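Local coordinates for protein Snx21 (Mus musculus, PDB 4YMR) that binds membranes enriched in phosphatidylinositol 3-phosphate and phosphatidylinositol 4,5-bisphosphate and may act in several stages of intracellular trafficking, at residues 32-37 and 54-59; 63-66 and 72-75; 99-104 and 109-114. All coordinates share one frame; numbering follows the deposited sequence.

The three contacts follow one another along an all-helical chain that holds the PXB/TPR part of the protein. Contact 1 joins helix 27-43 to helix 52-66, and contact 2 joins helix 52-66 to helix 70-85; their centres lie 11 Å apart, and W34 CD1 touches C63 SG at 3.8 Å. Contact 3, between helix 93-106 and the entrance to helix 112-122, lies on the opposite side of the chain's centre, 39 Å from contact 1 and 46 Å from contact 2 between centres. The domain-swapped dimer bridges this gap: R74 of contact 2 bonds to S104 of contact 3 in the second subunit, so the partner chain carries on the helical packing.

Contact 1 of 3, residues 32-37 and 54-59; sequences ALWANA and LLTLAG
W34 lays its indole flat against G59, a CH-pi contact in which G59 CA stands 3.5 Å from the centroid of the five-membered ring and 13° off the ring normal. The absence of a side chain on G59 lets the ring come down onto bare backbone, with W34 CE2 3.4 Å from G59 CA. The indole reaches this place because chi1 of -66° sets CG beside the backbone N and anti to the carbonyl carbon. Apolar packing continues along the six-membered ring, where W34 CZ3 lies 4.2 Å from L55 CD2, and T56 CA approaches the ring obliquely. T56 adds its methyl, CG2, which sits 3.4 Å from the backbone carbonyl W34 O. The polar ends are satisfied outside the pair: W34 NE1 bonds to T22 OG1, while T56 OG1 bonds to R52 O and Q41 NE2.

The two short helical segments run roughly antiparallel, at 146° with axes 9.1 Å apart, and W34 faces T56 where the backbones come nearest. The indole also touches A18 of helix 12-24 and L138 of the second subunit. Helix 27-43 thus packs on both helix 12-24 and helix 52-66, whose L54 and L57 in turn pack on helix 70-85, an ordered succession of helices in the TPR-like array.

Contact 2 of 3, residues 63-66 and 72-75; sequences CHQE and EARA
A chi1 of -78° sets CG of H64 beside its backbone N and swings the imidazole out over E72, whose own chain bends at chi2 (-58°) just beyond the point of contact. E72 therefore meets the ring with its CB, while its carboxylate turns away from the ring face. E72 CB stands over the centre of one ring face, 3.5 Å from the centroid of the H64 imidazole and close to the ring normal, which makes this a CH-pi contact. The ring and carboxylate planes are nearly perpendicular, 84° apart, and H64 NE2 stays 4.7 Å from E72 OE1. At that separation the carboxylate could still bias the imidazole toward its protonated form, though the charge of the ring is not known.

A73 fills the angle between H64 and Q65. Its methyl CB lies 3.5 Å from Q65 CG and 3.9 Å from H64 CB, so H64 CB and Q65 CG, from successive residues, both rest on the one methyl. The smallness of A73 goes with a close backbone approach: H64 CA and A73 CA are 5.1 Å apart.

The second subunit covers this junction, its L103 packing on Q65 and A73, and K135 of that chain forms a salt bridge to E66 OE2. Within the chain, H64 also touches L31 of helix 27-43. The contact closes the turn end of a helical hairpin, helix 52-66 followed after a short link by helix 70-85, the helix-turn-helix arrangement from which TPR-type folds are built.

Contact 3 of 3, residues 99-104 and 109-114; sequences AHVRLS and LDKRQS
K111 crosses V101 with its aliphatic chain, one turn of helix back from S104. Beyond CB, K111 CG lies 3.5 Å from V101 O and 4.0 Å from S104 CB, wedged between the two residues. K111 CD then meets the methyl V101 CG1 at 3.6 Å, the side chains crossing at a slant. At chi3 (-55°) the chain bends, and the tip turns off to NZ, which pairs with E115 in a salt bridge, so the lysine shares apolar contact at its base and charge at its end. The other methyl, V101 CG2, packs on S114 CB at 3.7 Å.

Polar contacts lie on both sides of this apolar strip. The backbone bond from L109 N to S104 O is short and nearly straight, 2.6 Å with an angle of 170° at the hydrogen. At the far end, H100 ND1 donates a weak bond to S114 OG, 2.8 Å long but bent to 122°. Between them a water donates to D110 O, next to S104, whose OG bonds to R74 NE of the second subunit.

D110 prepares the following helix. Its OD1 accepts from R112 N at 3.3 Å and from R112 NE at 2.7 Å, the donors coming from opposite faces of the carboxylate plane. The second bond is part of a salt bridge and meets OD1 on the syn side, nearly in the guanidinium plane; together they grip OD1 and restrain the carboxylate.

The bond from D110 to R112 N closes an Asx turn ahead of helix 112-122, while the bond spanning five residues, from L109 N to S104 O, is of the kind found at helix C-termini. One at the end of helix 93-106 and one at the start of helix 112-122, they bracket the link of an alpha-helical hairpin.

Contact 1 of 3, residues 32-37 and 54-59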
ATOM      1  N   ALA A  32      -0.929  -7.981 -21.271  1.00 33.98           N
ATOM      2  CA  ALA A  32      -1.780  -9.097 -20.883  1.00 37.47           C
ATOM      3  C   ALA A  32      -1.576  -9.499 -19.412  1.00 44.14           C
ATOM      4  O   ALA A  32      -2.542  -9.737 -18.684  1.00 49.02           O
ATOM      5  CB  ALA A  32      -1.555 -10.284 -21.818  1.00 27.96           C
ATOM      6  N   LEU A  33      -0.319  -9.554 -18.978  1.00 41.36           N
ATOM      7  CA  LEU A  33       0.012  -9.897 -17.592  1.00 42.27           C
ATOM      8  C   LEU A  33      -0.522  -8.879 -16.570  1.00 42.78           C
ATOM      9  O   LEU A  33      -1.184  -9.259 -15.602  1.00 49.59           O
ATOM     10  CB  LEU A  33       1.525 -10.081 -17.431  1.00 46.65           C
ATOM     11  CG  LEU A  33       2.107 -11.226 -18.259  1.00 48.80           C
ATOM     12  CD1 LEU A  33       3.581 -11.438 -17.942  1.00 47.59           C
ATOM     13  CD2 LEU A  33       1.305 -12.496 -18.020  1.00 44.40           C
ATOM     14  N   TRP A  34      -0.228  -7.597 -16.775  1.00 31.60           N
ATOM     15  CA  TRP A  34      -0.838  -6.552 -15.961  1.00 27.93           C
ATOM     16  C   TRP A  34      -2.376  -6.661 -15.946  1.00 31.45           C
ATOM     17  O   TRP A  34      -3.013  -6.419 -14.923  1.00 34.60           O
ATOM     18  CB  TRP A  34      -0.470  -5.151 -16.477  1.00 25.98           C
ATOM     19  CG  TRP A  34       0.979  -4.695 -16.391  1.00 28.76           C
ATOM     20  CD1 TRP A  34       1.779  -4.330 -17.440  1.00 20.20           C
ATOM     21  CD2 TRP A  34       1.771  -4.521 -15.207  1.00 28.98           C
ATOM     22  NE1 TRP A  34       3.014  -3.948 -16.989  1.00 27.94           N
ATOM     23  CE2 TRP A  34       3.045  -4.050 -15.618  1.00 23.25           C
ATOM     24  CE3 TRP A  34       1.534  -4.705 -13.834  1.00 29.56           C
ATOM     25  CZ2 TRP A  34       4.075  -3.766 -14.720  1.00 19.73           C
ATOM     26  CZ3 TRP A  34       2.560  -4.424 -12.938  1.00 28.52           C
ATOM     27  CH2 TRP A  34       3.819  -3.964 -13.389  1.00 26.58           C
ATOM     28  N   ALA A  35      -2.953  -7.002 -17.095  1.00 30.81           N
ATOM     29  CA  ALA A  35      -4.398  -6.953 -17.309  1.00 32.97           C
ATOM     30  C   ALA A  35      -5.128  -8.043 -16.529  1.00 36.77           C
ATOM     31  O   ALA A  35      -6.171  -7.792 -15.936  1.00 44.07           O
ATOM     32  CB  ALA A  35      -4.721  -7.065 -18.796  1.00 32.80           C
ATOM     33  N   ASN A  36      -4.577  -9.251 -16.547  1.00 36.04           N
ATOM     34  CA  ASN A  36      -5.094 -10.346 -15.737  1.00 44.13           C
ATOM     35  C   ASN A  36      -4.875 -10.150 -14.232  1.00 41.97           C
ATOM     36  O   ASN A  36      -5.767 -10.434 -13.439  1.00 43.73           O
ATOM     37  CB  ASN A  36      -4.518 -11.674 -16.223  1.00 59.67           C
ATOM     38  CG  ASN A  36      -4.958 -12.007 -17.639  1.00 73.00           C
ATOM     39  OD1 ASN A  36      -6.124 -11.809 -18.006  1.00 72.34           O
ATOM     40  ND2 ASN A  36      -4.027 -12.497 -18.447  1.00 77.41           N
ATOM     41  N   ALA A  37      -3.697  -9.659 -13.846  1.00 38.23           N
ATOM     42  CA  ALA A  37      -3.445  -9.280 -12.460  1.00 40.79           C
ATOM     43  C   ALA A  37      -4.448  -8.231 -11.975  1.00 42.78           C
ATOM     44  O   ALA A  37      -4.916  -8.297 -10.843  1.00 48.89           O
ATOM     45  CB  ALA A  37      -2.023  -8.768 -12.291  1.00 39.78           C
ATOM     46  N   LEU A  54      -2.535   0.399  -7.741  1.00 26.24           N
ATOM     47  CA  LEU A  54      -1.891   1.529  -8.379  1.00 22.09           C
ATOM     48  C   LEU A  54      -0.699   1.131  -9.244  1.00 22.12           C
ATOM     49  O   LEU A  54      -0.518   1.674 -10.335  1.00 27.37           O
ATOM     50  CB  LEU A  54      -1.503   2.576  -7.327  1.00 26.41           C
ATOM     51  CG  LEU A  54      -2.719   3.290  -6.727  1.00 25.66           C
ATOM     52  CD1 LEU A  54      -2.275   4.237  -5.623  1.00 27.56           C
ATOM     53  CD2 LEU A  54      -3.458   4.061  -7.808  1.00 26.52           C
ATOM     54  N   LEU A  55       0.108   0.185  -8.763  1.00 25.70           N
ATOM     55  CA  LEU A  55       1.231  -0.322  -9.548  1.00 25.14           C
ATOM     56  C   LEU A  55       0.738  -1.018 -10.824  1.00 23.42           C
ATOM     57  O   LEU A  55       1.316  -0.868 -11.902  1.00 23.79           O
ATOM     58  CB  LEU A  55       2.089  -1.293  -8.735  1.00 29.85           C
ATOM     59  CG  LEU A  55       3.355  -1.713  -9.484  1.00 25.82           C
ATOM     60  CD1 LEU A  55       4.477  -0.742  -9.163  1.00 28.02           C
ATOM     61  CD2 LEU A  55       3.758  -3.121  -9.143  1.00 28.75           C
ATOM     62  N   THR A  56      -0.334  -1.788 -10.679  1.00 24.18           N
ATOM     63  CA  THR A  56      -0.967  -2.448 -11.798  1.00 25.79           C
ATOM     64  C   THR A  56      -1.464  -1.458 -12.848  1.00 23.21           C
ATOM     65  O   THR A  56      -1.202  -1.618 -14.035  1.00 21.70           O
ATOM     66  CB  THR A  56      -2.147  -3.289 -11.320  1.00 28.21           C
ATOM     67  OG1 THR A  56      -1.716  -4.139 -10.255  1.00 27.91           O
ATOM     68  CG2 THR A  56      -2.701  -4.110 -12.460  1.00 19.78           C
ATOM     69  N   LEU A  57      -2.192  -0.444 -12.402  1.00 24.05           N
ATOM     70  CA  LEU A  57      -2.693   0.598 -13.294  1.00 23.98           C
ATOM     71  C   LEU A  57      -1.556   1.392 -13.939  1.00 27.74           C
ATOM     72  O   LEU A  57      -1.640   1.819 -15.099  1.00 25.71           O
ATOM     73  CB  LEU A  57      -3.613   1.534 -12.525  1.00 22.92           C
ATOM     74  CG  LEU A  57      -4.955   0.934 -12.130  1.00 18.51           C
ATOM     75  CD1 LEU A  57      -5.640   1.812 -11.097  1.00 21.30           C
ATOM     76  CD2 LEU A  57      -5.820   0.769 -13.350  1.00 17.63           C
ATOM     77  N   ALA A  58      -0.483   1.590 -13.194  1.00 15.78           N
ATOM     78  CA  ALA A  58       0.667   2.245 -13.801  1.00 26.49           C
ATOM     79  C   ALA A  58       1.232   1.358 -14.935  1.00 21.22           C
ATOM     80  O   ALA A  58       1.628   1.865 -15.981  1.00 25.18           O
ATOM     81  CB  ALA A  58       1.735   2.601 -12.747  1.00 15.32           C
ATOM     82  N   GLY A  59       1.238   0.041 -14.724  1.00 29.54           N
ATOM     83  CA  GLY A  59       1.725  -0.896 -15.719  1.00 22.33           C
ATOM     84  C   GLY A  59       0.882  -0.823 -16.972  1.00 23.80           C
ATOM     85  O   GLY A  59       1.401  -0.674 -18.090  1.00 18.45           O
TER

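Contact 2 of 3, residues 63-66 and 72-75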
ATOM      1  N   CYS A  63       1.958   0.652 -20.749  1.00 21.98           N
ATOM      2  CA  CYS A  63       1.905  -0.269 -21.863  1.00 20.96           C
ATOM      3  C   CYS A  63       0.907   0.221 -22.905  1.00 18.63           C
ATOM      4  O   CYS A  63       1.204   0.212 -24.097  1.00 28.27           O
ATOM      5  CB  CYS A  63       1.596  -1.703 -21.409  1.00 20.73           C
ATOM      6  SG  CYS A  63       2.934  -2.497 -20.502  1.00 25.27           S
ATOM      7  N   HIS A  64      -0.266   0.658 -22.468  1.00 18.76           N
ATOM      8  CA  HIS A  64      -1.209   1.231 -23.417  1.00 20.16           C
ATOM      9  C   HIS A  64      -0.603   2.428 -24.165  1.00 24.22           C
ATOM     10  O   HIS A  64      -0.735   2.512 -25.376  1.00 19.38           O
ATOM     11  CB  HIS A  64      -2.555   1.538 -22.761  1.00 20.12           C
ATOM     12  CG  HIS A  64      -3.406   0.320 -22.567  1.00 29.51           C
ATOM     13  ND1 HIS A  64      -4.116   0.085 -21.406  1.00 30.25           N
ATOM     14  CD2 HIS A  64      -3.652  -0.734 -23.380  1.00 33.52           C
ATOM     15  CE1 HIS A  64      -4.775  -1.063 -21.522  1.00 26.58           C
ATOM     16  NE2 HIS A  64      -4.503  -1.580 -22.708  1.00 26.77           N
ATOM     17  N   GLN A  65       0.096   3.322 -23.468  1.00 24.79           N
ATOM     18  CA  GLN A  65       0.696   4.475 -24.149  1.00 22.43           C
ATOM     19  C   GLN A  65       1.739   4.094 -25.177  1.00 22.00           C
ATOM     20  O   GLN A  65       1.821   4.700 -26.240  1.00 25.60           O
ATOM     21  CB  GLN A  65       1.348   5.408 -23.149  1.00 24.97           C
ATOM     22  CG  GLN A  65       0.396   6.360 -22.501  1.00 35.81           C
ATOM     23  CD  GLN A  65       1.098   7.273 -21.540  1.00 35.46           C
ATOM     24  OE1 GLN A  65       1.687   8.279 -21.939  1.00 38.98           O
ATOM     25  NE2 GLN A  65       1.063   6.918 -20.266  1.00 30.38           N
ATOM     26  N   GLU A  66       2.551   3.100 -24.833  1.00 23.90           N
ATOM     27  CA  GLU A  66       3.577   2.602 -25.739  1.00 20.94           C
ATOM     28  C   GLU A  66       3.011   1.909 -26.979  1.00 25.13           C
ATOM     29  O   GLU A  66       3.732   1.767 -27.986  1.00 29.99           O
ATOM     30  CB  GLU A  66       4.563   1.668 -25.017  1.00 17.80           C
ATOM     31  CG  GLU A  66       5.313   2.336 -23.842  1.00 19.88           C
ATOM     32  CD  GLU A  66       6.346   3.398 -24.259  1.00 25.55           C
ATOM     33  OE1 GLU A  66       6.541   3.637 -25.466  1.00 28.66           O
ATOM     34  OE2 GLU A  66       6.980   4.000 -23.364  1.00 40.35           O
ATOM     35  N   GLU A  72      -7.139   4.039 -23.748  1.00 30.47           N
ATOM     36  CA  GLU A  72      -7.012   3.033 -22.677  1.00 30.19           C
ATOM     37  C   GLU A  72      -6.052   3.458 -21.565  1.00 28.61           C
ATOM     38  O   GLU A  72      -6.281   3.143 -20.401  1.00 32.52           O
ATOM     39  CB  GLU A  72      -6.620   1.653 -23.229  1.00 32.12           C
ATOM     40  CG  GLU A  72      -7.737   0.944 -23.973  1.00 49.29           C
ATOM     41  CD  GLU A  72      -8.973   0.748 -23.113  1.00 70.14           C
ATOM     42  OE1 GLU A  72      -8.865   0.153 -22.016  1.00 67.88           O
ATOM     43  OE2 GLU A  72     -10.055   1.205 -23.538  1.00 84.92           O
ATOM     44  N   ALA A  73      -4.989   4.173 -21.929  1.00 19.65           N
ATOM     45  CA  ALA A  73      -4.066   4.718 -20.937  1.00 24.62           C
ATOM     46  C   ALA A  73      -4.747   5.788 -20.105  1.00 20.56           C
ATOM     47  O   ALA A  73      -4.535   5.869 -18.905  1.00 28.53           O
ATOM     48  CB  ALA A  73      -2.801   5.273 -21.606  1.00 21.93           C
ATOM     49  N   ARG A  74      -5.580   6.603 -20.742  1.00 25.01           N
ATOM     50  CA  ARG A  74      -6.289   7.651 -20.019  1.00 16.63           C
ATOM     51  C   ARG A  74      -7.341   7.060 -19.057  1.00 23.90           C
ATOM     52  O   ARG A  74      -7.518   7.553 -17.940  1.00 32.16           O
ATOM     53  CB  ARG A  74      -6.900   8.671 -20.979  1.00 21.55           C
ATOM     54  CG  ARG A  74      -7.566   9.860 -20.275  1.00 21.37           C
ATOM     55  CD  ARG A  74      -7.881  11.014 -21.226  1.00 23.11           C
ATOM     56  NE  ARG A  74      -8.381  12.173 -20.488  1.00 30.59           N
ATOM     57  CZ  ARG A  74      -9.640  12.327 -20.105  1.00 27.10           C
ATOM     58  NH1 ARG A  74     -10.533  11.401 -20.413  1.00 33.87           N
ATOM     59  NH2 ARG A  74     -10.009  13.406 -19.425  1.00 30.38           N
ATOM     60  N   ALA A  75      -8.026   6.002 -19.484  1.00 23.36           N
ATOM     61  CA  ALA A  75      -8.940   5.278 -18.591  1.00 21.59           C
ATOM     62  C   ALA A  75      -8.204   4.776 -17.332  1.00 19.57           C
ATOM     63  O   ALA A  75      -8.705   4.911 -16.222  1.00 23.37           O
ATOM     64  CB  ALA A  75      -9.612   4.116 -19.325  1.00 18.49           C
TER

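Contact 3 of 3, residues 99-104 and 109-114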
ATOM      1  N   ALA A  99      -5.292  -2.464  18.349  1.00 30.66           N
ATOM      2  CA  ALA A  99      -4.193  -2.995  19.140  1.00 32.68           C
ATOM      3  C   ALA A  99      -3.656  -1.918  20.076  1.00 35.40           C
ATOM      4  O   ALA A  99      -3.248  -2.205  21.196  1.00 41.61           O
ATOM      5  CB  ALA A  99      -3.093  -3.523  18.238  1.00 36.54           C
ATOM      6  N   HIS A 100      -3.671  -0.676  19.606  1.00 37.01           N
ATOM      7  CA  HIS A 100      -3.253   0.470  20.415  1.00 32.92           C
ATOM      8  C   HIS A 100      -4.205   0.787  21.565  1.00 29.90           C
ATOM      9  O   HIS A 100      -3.757   1.139  22.656  1.00 38.02           O
ATOM     10  CB  HIS A 100      -3.070   1.717  19.543  1.00 27.92           C
ATOM     11  CG  HIS A 100      -2.315   2.820  20.216  1.00 31.00           C
ATOM     12  ND1 HIS A 100      -2.943   3.903  20.797  1.00 38.49           N
ATOM     13  CD2 HIS A 100      -0.987   3.003  20.404  1.00 32.91           C
ATOM     14  CE1 HIS A 100      -2.026   4.707  21.311  1.00 39.38           C
ATOM     15  NE2 HIS A 100      -0.836   4.192  21.087  1.00 35.43           N
ATOM     16  N   VAL A 101      -5.508   0.684  21.321  1.00 33.76           N
ATOM     17  CA  VAL A 101      -6.502   0.895  22.380  1.00 37.47           C
ATOM     18  C   VAL A 101      -6.376  -0.195  23.434  1.00 40.51           C
ATOM     19  O   VAL A 101      -6.395   0.084  24.626  1.00 37.52           O
ATOM     20  CB  VAL A 101      -7.947   0.890  21.843  1.00 35.07           C
ATOM     21  CG1 VAL A 101      -8.944   0.733  22.997  1.00 43.28           C
ATOM     22  CG2 VAL A 101      -8.227   2.149  21.084  1.00 39.67           C
ATOM     23  N   ARG A 102      -6.247  -1.438  22.974  1.00 46.46           N
ATOM     24  CA  ARG A 102      -6.086  -2.576  23.862  1.00 44.48           C
ATOM     25  C   ARG A 102      -4.777  -2.504  24.670  1.00 45.43           C
ATOM     26  O   ARG A 102      -4.782  -2.711  25.883  1.00 54.99           O
ATOM     27  CB  ARG A 102      -6.193  -3.881  23.066  1.00 48.20           C
ATOM     28  CG  ARG A 102      -5.620  -5.089  23.779  1.00 61.55           C
ATOM     29  CD  ARG A 102      -5.953  -6.368  23.046  1.00 74.22           C
ATOM     30  NE  ARG A 102      -7.206  -6.955  23.517  1.00 83.10           N
ATOM     31  CZ  ARG A 102      -8.393  -6.741  22.955  1.00 78.88           C
ATOM     32  NH1 ARG A 102      -8.488  -5.945  21.893  1.00 75.29           N
ATOM     33  NH2 ARG A 102      -9.479  -7.326  23.454  1.00 67.31           N
ATOM     34  N   LEU A 103      -3.665  -2.187  24.008  1.00 42.44           N
ATOM     35  CA  LEU A 103      -2.357  -2.136  24.675  1.00 36.89           C
ATOM     36  C   LEU A 103      -2.225  -0.968  25.663  1.00 45.83           C
ATOM     37  O   LEU A 103      -1.421  -1.031  26.602  1.00 50.31           O
ATOM     38  CB  LEU A 103      -1.202  -2.147  23.656  1.00 33.06           C
ATOM     39  CG  LEU A 103      -0.977  -3.477  22.908  1.00 39.07           C
ATOM     40  CD1 LEU A 103      -0.143  -3.326  21.628  1.00 28.76           C
ATOM     41  CD2 LEU A 103      -0.355  -4.522  23.839  1.00 44.71           C
ATOM     42  N   SER A 104      -3.013   0.089  25.448  1.00 46.29           N
ATOM     43  CA  SER A 104      -3.083   1.226  26.372  1.00 41.22           C
ATOM     44  C   SER A 104      -3.767   0.845  27.687  1.00 46.64           C
ATOM     45  O   SER A 104      -3.394   1.338  28.749  1.00 54.30           O
ATOM     46  CB  SER A 104      -3.810   2.412  25.732  1.00 43.77           C
ATOM     47  OG  SER A 104      -3.011   3.031  24.746  1.00 30.04           O
ATOM     48  N   LEU A 109      -2.743   3.360  30.241  1.00 30.54           N
ATOM     49  CA  LEU A 109      -2.509   4.617  29.522  1.00 29.40           C
ATOM     50  C   LEU A 109      -3.761   5.065  28.760  1.00 29.64           C
ATOM     51  O   LEU A 109      -4.729   4.317  28.665  1.00 43.68           O
ATOM     52  CB  LEU A 109      -1.295   4.481  28.585  1.00 35.26           C
ATOM     53  CG  LEU A 109       0.050   4.163  29.269  1.00 36.55           C
ATOM     54  CD1 LEU A 109       1.137   3.823  28.266  1.00 32.16           C
ATOM     55  CD2 LEU A 109       0.505   5.321  30.137  1.00 34.31           C
ATOM     56  N   ASP A 110      -3.731   6.283  28.226  1.00 30.25           N
ATOM     57  CA  ASP A 110      -4.894   6.926  27.611  1.00 30.94           C
ATOM     58  C   ASP A 110      -5.302   6.276  26.291  1.00 37.55           C
ATOM     59  O   ASP A 110      -4.458   5.962  25.462  1.00 35.43           O
ATOM     60  CB  ASP A 110      -4.622   8.427  27.414  1.00 31.68           C
ATOM     61  CG  ASP A 110      -5.862   9.219  26.977  1.00 36.77           C
ATOM     62  OD1 ASP A 110      -6.999   8.771  27.227  1.00 47.48           O
ATOM     63  OD2 ASP A 110      -5.695  10.313  26.395  1.00 43.84           O
ATOM     64  N   LYS A 111      -6.612   6.091  26.110  1.00 51.45           N
ATOM     65  CA  LYS A 111      -7.171   5.388  24.953  1.00 42.18           C
ATOM     66  C   LYS A 111      -7.916   6.299  24.012  1.00 38.72           C
ATOM     67  O   LYS A 111      -8.242   5.897  22.905  1.00 49.97           O
ATOM     68  CB  LYS A 111      -8.221   4.381  25.402  1.00 44.90           C
ATOM     69  CG  LYS A 111      -7.758   3.052  25.903  1.00 67.27           C
ATOM     70  CD  LYS A 111      -9.007   2.235  26.272  1.00 87.60           C
ATOM     71  CE  LYS A 111      -9.894   2.997  27.271  1.00 92.98           C
ATOM     72  NZ  LYS A 111     -11.285   3.297  26.792  1.00 90.64           N
ATOM     73  N   ARG A 112      -8.221   7.516  24.437  1.00 46.09           N
ATOM     74  CA  ARG A 112      -9.339   8.205  23.794  1.00 51.09           C
ATOM     75  C   ARG A 112      -9.096   8.937  22.470  1.00 58.68           C
ATOM     76  O   ARG A 112     -10.040   9.461  21.872  1.00 66.54           O
ATOM     77  CB  ARG A 112     -10.074   9.103  24.781  1.00 51.33           C
ATOM     78  CG  ARG A 112      -9.357  10.342  25.165  1.00 56.83           C
ATOM     79  CD  ARG A 112      -9.715  10.670  26.586  1.00 61.31           C
ATOM     80  NE  ARG A 112      -8.527  10.993  27.361  1.00 65.85           N
ATOM     81  CZ  ARG A 112      -8.251  12.206  27.818  1.00 73.21           C
ATOM     82  NH1 ARG A 112      -9.094  13.208  27.602  1.00 75.35           N
ATOM     83  NH2 ARG A 112      -7.140  12.409  28.504  1.00 79.47           N
ATOM     84  N   GLN A 113      -7.858   8.966  21.991  1.00 53.54           N
ATOM     85  CA  GLN A 113      -7.607   9.543  20.677  1.00 41.37           C
ATOM     86  C   GLN A 113      -7.595   8.420  19.669  1.00 37.87           C
ATOM     87  O   GLN A 113      -8.010   8.583  18.524  1.00 41.46           O
ATOM     88  CB  GLN A 113      -6.284  10.303  20.649  1.00 46.93           C
ATOM     89  CG  GLN A 113      -6.299  11.514  19.726  1.00 61.76           C
ATOM     90  CD  GLN A 113      -7.128  12.674  20.279  1.00 73.18           C
ATOM     91  OE1 GLN A 113      -7.706  12.589  21.369  1.00 76.89           O
ATOM     92  NE2 GLN A 113      -7.177  13.771  19.527  1.00 74.30           N
ATOM     93  N   SER A 114      -7.116   7.275  20.123  1.00 40.17           N
ATOM     94  CA  SER A 114      -7.129   6.064  19.331  1.00 44.67           C
ATOM     95  C   SER A 114      -8.547   5.501  19.231  1.00 49.56           C
ATOM     96  O   SER A 114      -8.928   4.921  18.213  1.00 38.81           O
ATOM     97  CB  SER A 114      -6.192   5.038  19.955  1.00 35.33           C
ATOM     98  OG  SER A 114      -4.983   5.014  19.233  1.00 40.16           O
TER
HETATM   99  O   HOH W   1      -4.394   4.110  23.094  1.00 49.64           O